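Local structure of DUF3120 domain-containing protein (Bordetella pertussis, 6RGN) at residues R79-Q87 with Q98-W109. The protein is a type III secretion effector, represented here by its N-terminal membrane-targeting domain, which probably binds the phosphoinositide PIP2 in host membranes. Sequence-based numbering, arbitrary orientation.
With NA (sodium ion), chain F.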
ATOM      1  N   ARG A  79       8.381  -5.864   0.984  1.00 17.78           N
ATOM      2  CA  ARG A  79       8.364  -5.755   2.475  1.00 19.82           C
ATOM      3  C   ARG A  79       8.288  -4.274   2.885  1.00 18.78           C
ATOM      4  O   ARG A  79       7.546  -3.952   3.779  1.00 17.50           O
ATOM      5  CB  ARG A  79       9.612  -6.340   3.123  1.00 23.77           C
ATOM      6  CG  ARG A  79       9.665  -7.855   3.082  1.00 27.27           C
ATOM      7  CD  ARG A  79      10.895  -8.273   3.879  1.00 32.21           C
ATOM      8  NE  ARG A  79      11.642  -9.131   2.989  1.00 36.61           N
ATOM      9  CZ  ARG A  79      12.923  -8.968   2.626  1.00 41.03           C
ATOM     10  NH1 ARG A  79      13.444  -9.844   1.777  1.00 43.89           N
ATOM     11  NH2 ARG A  79      13.673  -7.966   3.077  1.00 40.98           N
ATOM     12  N   GLU A  80       8.961  -3.386   2.152  1.00 18.83           N
ATOM     13  CA  GLU A  80       8.880  -1.928   2.438  0.50 18.61           C
ATOM     14  C   GLU A  80       7.474  -1.412   2.131  1.00 17.22           C
ATOM     15  O   GLU A  80       6.980  -0.565   2.872  1.00 16.98           O
ATOM     16  CB  GLU A  80       9.874  -1.086   1.642  0.50 19.17           C
ATOM     17  CG  GLU A  80      10.006   0.323   2.221  0.50 19.85           C
ATOM     18  CD  GLU A  80      10.618   0.277   3.612  0.50 22.15           C
ATOM     19  OE1 GLU A  80      11.626  -0.436   3.750  0.50 23.60           O
ATOM     20  OE2 GLU A  80      10.055   0.902   4.572  0.50 22.39           O
ATOM     21  N   VAL A  81       6.851  -1.866   1.053  1.00 15.70           N
ATOM     22  CA  VAL A  81       5.454  -1.480   0.775  1.00 14.19           C
ATOM     23  C   VAL A  81       4.567  -1.878   1.950  1.00 14.87           C
ATOM     24  O   VAL A  81       3.714  -1.034   2.341  1.00 13.81           O
ATOM     25  CB  VAL A  81       4.917  -2.094  -0.521  1.00 13.24           C
ATOM     26  CG1 VAL A  81       3.420  -1.970  -0.579  1.00 12.46           C
ATOM     27  CG2 VAL A  81       5.608  -1.455  -1.715  1.00 13.03           C
ATOM     28  N   LYS A  82       4.630  -3.141   2.368  1.00 15.24           N
ATOM     29  CA  LYS A  82       3.725  -3.635   3.443  1.00 16.43           C
ATOM     30  C   LYS A  82       3.973  -2.836   4.719  1.00 16.62           C
ATOM     31  O   LYS A  82       2.982  -2.368   5.360  1.00 16.44           O
ATOM     32  CB  LYS A  82       3.899  -5.133   3.724  1.00 18.36           C
ATOM     33  CG  LYS A  82       3.668  -6.008   2.503  1.00 19.02           C
ATOM     34  CD  LYS A  82       3.657  -7.482   2.832  1.00 21.46           C
ATOM     35  CE  LYS A  82       4.972  -7.986   3.351  1.00 24.28           C
ATOM     36  NZ  LYS A  82       4.896  -9.427   3.709  1.00 26.91           N
ATOM     37  N   HIS A  83       5.242  -2.588   5.009  1.00 16.43           N
ATOM     38  CA  HIS A  83       5.603  -1.822   6.213  1.00 17.30           C
ATOM     39  C   HIS A  83       5.013  -0.407   6.112  1.00 16.26           C
ATOM     40  O   HIS A  83       4.572   0.133   7.134  1.00 16.72           O
ATOM     41  CB  HIS A  83       7.117  -1.803   6.411  1.00 18.10           C
ATOM     42  CG  HIS A  83       7.484  -0.815   7.451  1.00 18.84           C
ATOM     43  ND1 HIS A  83       7.525  -1.117   8.780  1.00 20.96           N
ATOM     44  CD2 HIS A  83       7.795   0.493   7.337  1.00 18.69           C
ATOM     45  CE1 HIS A  83       7.869  -0.037   9.472  1.00 21.73           C
ATOM     46  NE2 HIS A  83       8.017   0.973   8.602  1.00 20.34           N
ATOM     47  N   ASP A  84       5.128   0.229   4.965  1.00 15.47           N
ATOM     48  CA  ASP A  84       4.583   1.590   4.785  1.00 15.15           C
ATOM     49  C   ASP A  84       3.045   1.635   4.903  1.00 14.75           C
ATOM     50  O   ASP A  84       2.519   2.663   5.390  1.00 14.86           O
ATOM     51  CB  ASP A  84       5.022   2.140   3.449  1.00 14.73           C
ATOM     52  CG  ASP A  84       6.511   2.499   3.395  1.00 15.44           C
ATOM     53  OD1 ASP A  84       7.174   2.447   4.434  1.00 16.41           O
ATOM     54  OD2 ASP A  84       6.973   2.860   2.280  1.00 16.28           O
ATOM     55  N   VAL A  85       2.327   0.649   4.378  1.00 13.90           N
ATOM     56  CA  VAL A  85       0.864   0.516   4.594  1.00 14.19           C
ATOM     57  C   VAL A  85       0.602   0.549   6.113  1.00 15.60           C
ATOM     58  O   VAL A  85      -0.208   1.386   6.573  1.00 15.38           O
ATOM     59  CB  VAL A  85       0.249  -0.752   3.967  1.00 14.82           C
ATOM     60  CG1 VAL A  85      -1.200  -0.865   4.413  1.00 15.50           C
ATOM     61  CG2 VAL A  85       0.342  -0.683   2.464  1.00 14.09           C
ATOM     62  N   ARG A  86       1.291  -0.293   6.870  1.00 16.51           N
ATOM     63  CA  ARG A  86       1.067  -0.417   8.342  1.00 18.49           C
ATOM     64  C   ARG A  86       1.464   0.874   9.091  1.00 18.09           C
ATOM     65  O   ARG A  86       0.825   1.228  10.126  1.00 18.46           O
ATOM     66  CB  ARG A  86       1.900  -1.534   8.962  1.00 21.14           C
ATOM     67  CG  ARG A  86       1.726  -2.938   8.396  1.00 22.98           C
ATOM     68  CD  ARG A  86       0.323  -3.233   8.035  1.00 24.69           C
ATOM     69  NE  ARG A  86      -0.076  -4.637   8.166  1.00 27.66           N
ATOM     70  CZ  ARG A  86      -1.337  -5.025   7.939  1.00 29.88           C
ATOM     71  NH1 ARG A  86      -1.631  -6.322   8.096  1.00 31.75           N
ATOM     72  NH2 ARG A  86      -2.245  -4.107   7.473  1.00 27.68           N
ATOM     73  N   GLN A  87       2.530   1.529   8.646  1.00 17.01           N
ATOM     74  CA  GLN A  87       2.986   2.765   9.312  1.00 17.95           C
ATOM     75  C   GLN A  87       1.896   3.828   9.087  1.00 17.28           C
ATOM     76  O   GLN A  87       1.598   4.563  10.025  1.00 17.66           O
ATOM     77  CB  GLN A  87       4.384   3.181   8.818  1.00 17.79           C
ATOM     78  CG  GLN A  87       5.082   4.137   9.769  1.00 19.50           C
ATOM     79  CD  GLN A  87       5.512   3.450  11.040  1.00 21.22           C
ATOM     80  OE1 GLN A  87       6.217   2.451  10.986  1.00 22.24           O
ATOM     81  NE2 GLN A  87       5.089   3.964  12.177  1.00 22.50           N
ATOM     82  N   GLN A  98       4.036  10.108   5.432  1.00 21.03           N
ATOM     83  CA  GLN A  98       3.988   8.618   5.376  1.00 20.21           C
ATOM     84  C   GLN A  98       3.220   8.155   4.122  1.00 18.40           C
ATOM     85  O   GLN A  98       3.547   7.104   3.516  1.00 16.68           O
ATOM     86  CB  GLN A  98       3.427   8.202   6.731  1.00 22.99           C
ATOM     87  CG  GLN A  98       3.933   6.866   7.231  1.00 25.91           C
ATOM     88  CD  GLN A  98       5.433   6.724   7.341  1.00 27.52           C
ATOM     89  OE1 GLN A  98       6.059   7.367   8.171  1.00 31.77           O
ATOM     90  NE2 GLN A  98       6.019   5.868   6.513  1.00 27.29           N
ATOM     91  N   LEU A  99       2.170   8.869   3.739  1.00 18.04           N
ATOM     92  CA  LEU A  99       1.303   8.442   2.614  1.00 17.33           C
ATOM     93  C   LEU A  99       2.117   8.565   1.333  1.00 16.98           C
ATOM     94  O   LEU A  99       2.032   7.646   0.465  1.00 17.08           O
ATOM     95  CB  LEU A  99       0.072   9.356   2.592  1.00 18.14           C
ATOM     96  CG  LEU A  99      -1.018   8.960   1.605  1.00 18.27           C
ATOM     97  CD1 LEU A  99      -1.340   7.495   1.623  1.00 17.69           C
ATOM     98  CD2 LEU A  99      -2.281   9.766   1.850  1.00 19.83           C
ATOM     99  N   ARG A 100       2.841   9.676   1.200  1.00 17.52           N
ATOM    100  CA  ARG A 100       3.816   9.909   0.107  1.00 18.55           C
ATOM    101  C   ARG A 100       4.824   8.751   0.049  1.00 18.14           C
ATOM    102  O   ARG A 100       5.032   8.207  -1.049  1.00 17.24           O
ATOM    103  CB  ARG A 100       4.475  11.275   0.261  1.00 20.59           C
ATOM    104  CG  ARG A 100       3.533  12.390  -0.177  1.00 22.28           C
ATOM    105  CD  ARG A 100       4.117  13.789  -0.184  1.00 25.09           C
ATOM    106  NE  ARG A 100       3.138  14.773  -0.655  1.00 26.84           N
ATOM    107  CZ  ARG A 100       3.354  16.071  -0.581  1.00 30.50           C
ATOM    108  NH1 ARG A 100       4.537  16.507  -0.182  1.00 32.05           N
ATOM    109  NH2 ARG A 100       2.460  16.935  -1.033  1.00 32.92           N
ATOM    110  N   ASP A 101       5.356   8.337   1.181  1.00 18.25           N
ATOM    111  CA  ASP A 101       6.386   7.278   1.210  1.00 18.61           C
ATOM    112  C   ASP A 101       5.781   6.003   0.642  1.00 16.39           C
ATOM    113  O   ASP A 101       6.522   5.262  -0.066  1.00 15.47           O
ATOM    114  CB  ASP A 101       6.881   6.955   2.611  1.00 20.24           C
ATOM    115  CG  ASP A 101       7.559   8.094   3.328  1.00 23.31           C
ATOM    116  OD1 ASP A 101       8.062   9.006   2.648  1.00 25.99           O
ATOM    117  OD2 ASP A 101       7.613   8.036   4.630  1.00 25.55           O
ATOM    118  N   LEU A 102       4.533   5.692   1.048  1.00 15.28           N
ATOM    119  CA  LEU A 102       3.843   4.500   0.529  1.00 14.76           C
ATOM    120  C   LEU A 102       3.714   4.571  -1.001  1.00 14.18           C
ATOM    121  O   LEU A 102       3.945   3.565  -1.709  1.00 13.00           O
ATOM    122  CB  LEU A 102       2.467   4.381   1.178  1.00 14.73           C
ATOM    123  CG  LEU A 102       1.605   3.321   0.538  1.00 14.32           C
ATOM    124  CD1 LEU A 102       2.347   1.988   0.544  1.00 14.57           C
ATOM    125  CD2 LEU A 102       0.265   3.224   1.285  1.00 15.55           C
ATOM    126  N   GLU A 103       3.365   5.719  -1.527  1.00 14.77           N
ATOM    127  CA  GLU A 103       3.160   5.886  -2.978  1.00 15.02           C
ATOM    128  C   GLU A 103       4.493   5.668  -3.726  1.00 15.00           C
ATOM    129  O   GLU A 103       4.489   4.891  -4.724  1.00 14.37           O
ATOM    130  CB  GLU A 103       2.556   7.272  -3.227  1.00 16.47           C
ATOM    131  CG  GLU A 103       2.093   7.393  -4.650  1.00 17.51           C
ATOM    132  CD  GLU A 103       3.145   7.721  -5.681  1.00 18.66           C
ATOM    133  OE1 GLU A 103       4.108   8.466  -5.338  1.00 19.09           O
ATOM    134  OE2 GLU A 103       2.912   7.351  -6.886  1.00 19.98           O
ATOM    135  N   VAL A 104       5.584   6.240  -3.224  1.00 15.46           N
ATOM    136  CA  VAL A 104       6.960   6.100  -3.787  1.00 16.46           C
ATOM    137  C   VAL A 104       7.375   4.604  -3.715  1.00 15.93           C
ATOM    138  O   VAL A 104       7.957   4.074  -4.696  1.00 16.91           O
ATOM    139  CB  VAL A 104       7.898   7.090  -3.070  1.00 17.71           C
ATOM    140  CG1 VAL A 104       9.344   6.858  -3.399  1.00 18.81           C
ATOM    141  CG2 VAL A 104       7.528   8.552  -3.369  1.00 18.42           C
ATOM    142  N   ALA A 105       7.058   3.936  -2.613  1.00 14.73           N
ATOM    143  CA  ALA A 105       7.433   2.536  -2.328  1.00 14.25           C
ATOM    144  C   ALA A 105       6.704   1.606  -3.300  1.00 13.40           C
ATOM    145  O   ALA A 105       7.361   0.719  -3.839  1.00 14.18           O
ATOM    146  CB  ALA A 105       7.077   2.182  -0.927  1.00 14.78           C
ATOM    147  N   LEU A 106       5.443   1.897  -3.647  1.00 12.58           N
ATOM    148  CA  LEU A 106       4.709   1.181  -4.724  1.00 11.88           C
ATOM    149  C   LEU A 106       5.371   1.388  -6.088  1.00 11.68           C
ATOM    150  O   LEU A 106       5.560   0.350  -6.806  1.00 11.01           O
ATOM    151  CB  LEU A 106       3.236   1.605  -4.752  1.00 11.56           C
ATOM    152  CG  LEU A 106       2.396   1.216  -3.543  1.00 11.44           C
ATOM    153  CD1 LEU A 106       1.080   2.008  -3.520  1.00 11.47           C
ATOM    154  CD2 LEU A 106       2.062  -0.271  -3.584  1.00 11.49           C
ATOM    155  N   ASN A 107       5.822   2.613  -6.438  1.00 11.95           N
ATOM    156  CA  ASN A 107       6.554   2.844  -7.700  1.00 12.54           C
ATOM    157  C   ASN A 107       7.867   2.047  -7.691  1.00 13.63           C
ATOM    158  O   ASN A 107       8.177   1.403  -8.715  1.00 13.46           O
ATOM    159  CB  ASN A 107       6.859   4.318  -7.887  1.00 13.21           C
ATOM    160  CG  ASN A 107       5.583   5.164  -7.943  1.00 13.08           C
ATOM    161  OD1 ASN A 107       4.509   4.637  -8.253  1.00 11.75           O
ATOM    162  ND2 ASN A 107       5.719   6.470  -7.765  1.00 13.44           N
ATOM    163  N   HIS A 108       8.627   2.086  -6.577  1.00 14.32           N
ATOM    164  CA  HIS A 108       9.897   1.324  -6.483  1.00 15.17           C
ATOM    165  C   HIS A 108       9.633  -0.173  -6.703  1.00 14.25           C
ATOM    166  O   HIS A 108      10.466  -0.825  -7.354  1.00 13.99           O
ATOM    167  CB  HIS A 108      10.602   1.573  -5.168  1.00 16.78           C
ATOM    168  CG  HIS A 108      11.815   0.705  -5.018  1.00 18.99           C
ATOM    169  ND1 HIS A 108      12.936   0.870  -5.823  1.00 21.34           N
ATOM    170  CD2 HIS A 108      12.129  -0.290  -4.145  1.00 19.80           C
ATOM    171  CE1 HIS A 108      13.855  -0.038  -5.514  1.00 22.57           C
ATOM    172  NE2 HIS A 108      13.401  -0.739  -4.487  1.00 21.88           N
ATOM    173  N   TRP A 109       8.579  -0.710  -6.101  1.00 12.57           N
ATOM    174  CA  TRP A 109       8.233  -2.150  -6.241  1.00 12.64           C
ATOM    175  C   TRP A 109       7.918  -2.464  -7.715  1.00 13.18           C
ATOM    176  O   TRP A 109       8.422  -3.481  -8.236  1.00 12.83           O
ATOM    177  CB  TRP A 109       7.092  -2.500  -5.287  1.00 11.85           C
ATOM    178  CG  TRP A 109       6.680  -3.940  -5.311  1.00 11.69           C
ATOM    179  CD1 TRP A 109       7.474  -5.022  -5.553  1.00 11.84           C
ATOM    180  CD2 TRP A 109       5.337  -4.425  -5.241  1.00 11.11           C
ATOM    181  NE1 TRP A 109       6.736  -6.164  -5.577  1.00 12.31           N
ATOM    182  CE2 TRP A 109       5.406  -5.828  -5.422  1.00 11.89           C
ATOM    183  CE3 TRP A 109       4.097  -3.819  -5.004  1.00 10.91           C
ATOM    184  CZ2 TRP A 109       4.273  -6.625  -5.352  1.00 12.20           C
ATOM    185  CZ3 TRP A 109       2.985  -4.613  -4.941  1.00 10.97           C
ATOM    186  CH2 TRP A 109       3.069  -6.001  -5.108  1.00 11.05           C
TER
HETATM  187 NA    NA F 205       0.622   6.434  -8.248  0.50 28.82          NA
HETATM  188  O   HOH W   1       4.326   4.775   4.942  1.00 20.37           O
HETATM  189  O   HOH W   2       1.952   4.520  -6.718  1.00 22.50           O
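V81 and D84, one turn apart, press into the 98-109 segment of helix 96-112 as successive knobs into holes. V81 sits among L102, A105, L106 and W109, its two methyls splitting the work: CG1, anti to the backbone N (chi1 165°), meets L106 CD2 at 3.7 Å, whereas CG2 rests against the A105 carbonyl, 3.5 Å from A105 O, and also touches W109 CB. D84 fills the next hole, lined by Q98, D101, L102 and A105. Its CB packs on L102 CA, and D84 OD2 wedges between A105 CB at 3.3 Å and D101 O at 3.4 Å, the latter a meeting of two acceptors and not a hydrogen bond. Although its CB points away from the partner segment, V85 still brings CG2 to 3.9 Å from L102 CD1. The two segments run antiparallel at 162°, their axes 8.9 Å apart at closest approach, so that helices 76-90 and 96-112 form one helical hairpin within the all-helical N-terminal domain. No direct hydrogen bond joins the segments; a water does instead, donating to D84 O and Q98 O and accepting from Q98 NE2 at 2.6 Å. The bent Q98 chain brings its amide against the aliphatic part of Q87, with Q98 CD 3.6 Å from Q87 CG and the two amide planes 60° apart. Farther out, F62 touches V81 and V85, and I131 backs L106. W109 NE1 donates to E116 OE1, and its ring meets F117 edge-to-face.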